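Local coordinates for protein cephalosporin acylase (Bacillus halodurans, PDB 2NLZ) that probably hydrolyses or transfers acyl groups at amide bonds, as an acylase of the gamma-glutamyltranspeptidase type among the Ntn hydrolases, at residues Y418-P423 and G440-P445. The protein carries 1 engineered substitution. Sequence-based numbering, arbitrary orientation.
Sequences YHTIIP and GGFMQP
The open end of a beta-hairpin is closed where Thr420 and Ile422, on the chain entering strand 424-428, meet Gly441, Phe442 and Gln444, on the chain passing from strand 431-438 into helix 444-457. The second of these chains carries a Gly-Gly turn whose counterpart in gamma-glutamyltranspeptidases contributes to the oxyanion hole, a role that probably carries over here. Positive phi at Gly441 (70°) favours glycine, and Met443 N bonds back to Gly440 O at 3.2 Å. Thr420 packs its CB against Gly441 O at 3.6 Å and sends its methyl over one face of Phe442. This CH-pi contact puts CG2 4.1 Å from the Phe442 ring centroid, 12° off the ring normal. With chi1 at 55°, the threonine splits its branches: CG2 takes the ring, while OG1 is hydrogen-bonded to Arg397. Tyr418 CE1 lies 3.6 Å from Phe442 CE2, the touching carbons set obliquely to both rings. Farther along, Gln444 extends its chain across the backbone of 420-422, bringing CD to 3.3 Å from Thr420 O, and its CB lies 3.8 Å from Ile422 CG1. Replacing Gln444 with an alanine removes this amide and would probably open a gap beside the Thr420 carbonyl and Ile422 CG1. Ile422 CD1 reaches on to Pro445 CG at 4.1 Å. Ile421 turns away from 440-445, and its side chain touches Phe73 of strand 71-78 and Ile374 of strand 370-376, whereas Tyr418, Phe442 and Pro445 all rest on Phe308 of helix 294-314.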
loop_
_atom_site.group_PDB
_atom_site.type_symbol
_atom_site.label_atom_id
_atom_site.label_comp_id
_atom_site.label_asym_id
_atom_site.label_seq_id
_atom_site.Cartn_x
_atom_site.Cartn_y
_atom_site.Cartn_z
ATOM N N TYR D 418 -15.638 12.822 36.877
ATOM C CA TYR D 418 -15.491 11.953 35.723
ATOM C C TYR D 418 -14.063 12.086 35.219
ATOM O O TYR D 418 -13.616 13.185 34.870
ATOM C CB TYR D 418 -16.484 12.396 34.642
ATOM C CG TYR D 418 -16.480 11.599 33.355
ATOM C CD1 TYR D 418 -15.612 11.915 32.319
ATOM C CD2 TYR D 418 -17.375 10.551 33.159
ATOM C CE1 TYR D 418 -15.610 11.190 31.137
ATOM C CE2 TYR D 418 -17.387 9.821 31.978
ATOM C CZ TYR D 418 -16.501 10.147 30.970
ATOM O OH TYR D 418 -16.509 9.432 29.797
ATOM N N HIS D 419 -13.352 10.961 35.192
ATOM C CA HIS D 419 -11.922 10.942 34.883
ATOM C C HIS D 419 -11.663 10.141 33.616
ATOM O O HIS D 419 -12.191 9.048 33.465
ATOM C CB HIS D 419 -11.144 10.336 36.053
ATOM C CG HIS D 419 -9.884 11.069 36.381
ATOM N ND1 HIS D 419 -8.725 10.919 35.651
ATOM C CD2 HIS D 419 -9.599 11.954 37.361
ATOM C CE1 HIS D 419 -7.779 11.680 36.169
ATOM N NE2 HIS D 419 -8.283 12.321 37.208
ATOM N N THR D 420 -10.845 10.686 32.719
ATOM C CA THR D 420 -10.609 10.065 31.405
ATOM C C THR D 420 -9.525 8.991 31.392
ATOM O O THR D 420 -9.570 8.058 30.589
ATOM C CB THR D 420 -10.245 11.113 30.341
ATOM O OG1 THR D 420 -9.114 11.881 30.787
ATOM C CG2 THR D 420 -11.442 12.017 30.066
ATOM N N ILE D 421 -8.540 9.173 32.263
ATOM C CA ILE D 421 -7.470 8.235 32.504
ATOM C C ILE D 421 -7.997 6.869 32.937
ATOM O O ILE D 421 -8.661 6.744 33.973
ATOM C CB ILE D 421 -6.627 8.774 33.635
ATOM C CG1 ILE D 421 -5.648 9.814 33.145
ATOM C CG2 ILE D 421 -5.823 7.695 34.315
ATOM C CD1 ILE D 421 -4.808 10.253 34.318
ATOM N N ILE D 422 -7.704 5.841 32.152
ATOM C CA ILE D 422 -8.157 4.488 32.474
ATOM C C ILE D 422 -7.115 3.389 32.195
ATOM O O ILE D 422 -6.763 3.118 31.047
ATOM C CB ILE D 422 -9.539 4.143 31.799
ATOM C CG1 ILE D 422 -9.471 4.196 30.261
ATOM C CG2 ILE D 422 -10.660 5.062 32.329
ATOM C CD1 ILE D 422 -10.670 3.555 29.564
ATOM N N PRO D 423 -6.611 2.757 33.261
ATOM C CA PRO D 423 -5.702 1.639 33.086
ATOM C C PRO D 423 -6.501 0.346 33.005
ATOM O O PRO D 423 -7.455 0.141 33.769
ATOM C CB PRO D 423 -4.879 1.662 34.370
ATOM C CG PRO D 423 -5.803 2.251 35.416
ATOM C CD PRO D 423 -6.874 3.049 34.684
ATOM N N GLY D 440 -5.185 8.879 25.588
ATOM C CA GLY D 440 -5.746 9.832 24.630
ATOM C C GLY D 440 -7.053 10.542 24.918
ATOM O O GLY D 440 -7.809 10.846 23.994
ATOM N N GLY D 441 -7.316 10.835 26.187
ATOM C CA GLY D 441 -8.525 11.560 26.575
ATOM C C GLY D 441 -9.788 10.738 26.400
ATOM O O GLY D 441 -9.956 9.697 27.036
ATOM N N PHE D 442 -10.679 11.205 25.529
ATOM C CA PHE D 442 -11.942 10.503 25.254
ATOM C C PHE D 442 -11.807 9.384 24.209
ATOM O O PHE D 442 -12.765 8.658 23.932
ATOM C CB PHE D 442 -13.037 11.494 24.858
ATOM C CG PHE D 442 -13.512 12.357 25.996
ATOM C CD1 PHE D 442 -13.032 13.658 26.153
ATOM C CD2 PHE D 442 -14.439 11.871 26.910
ATOM C CE1 PHE D 442 -13.479 14.466 27.204
ATOM C CE2 PHE D 442 -14.887 12.671 27.963
ATOM C CZ PHE D 442 -14.404 13.970 28.109
ATOM N N MET D 443 -10.610 9.250 23.636
ATOM C CA MET D 443 -10.261 8.094 22.810
ATOM C C MET D 443 -10.160 6.822 23.676
ATOM O O MET D 443 -10.387 5.701 23.195
ATOM C CB MET D 443 -8.934 8.354 22.074
ATOM C CG MET D 443 -8.192 7.106 21.555
ATOM S SD MET D 443 -8.861 6.504 20.001
ATOM C CE MET D 443 -8.052 4.914 19.843
ATOM N N GLN D 444 -9.846 7.016 24.958
ATOM C CA GLN D 444 -9.409 5.922 25.826
ATOM C C GLN D 444 -10.279 4.665 25.830
ATOM O O GLN D 444 -9.780 3.578 25.500
ATOM C CB GLN D 444 -9.061 6.417 27.244
ATOM C CG GLN D 444 -7.802 7.297 27.247
ATOM C CD GLN D 444 -7.062 7.320 28.565
ATOM O OE1 GLN D 444 -6.623 8.375 29.018
ATOM N NE2 GLN D 444 -6.908 6.161 29.181
ATOM N N PRO D 445 -11.581 4.802 26.145
ATOM C CA PRO D 445 -12.405 3.595 26.129
ATOM C C PRO D 445 -12.503 2.955 24.737
ATOM O O PRO D 445 -12.534 1.720 24.623
ATOM C CB PRO D 445 -13.774 4.102 26.582
ATOM C CG PRO D 445 -13.502 5.402 27.265
ATOM C CD PRO D 445 -12.360 5.987 26.529
#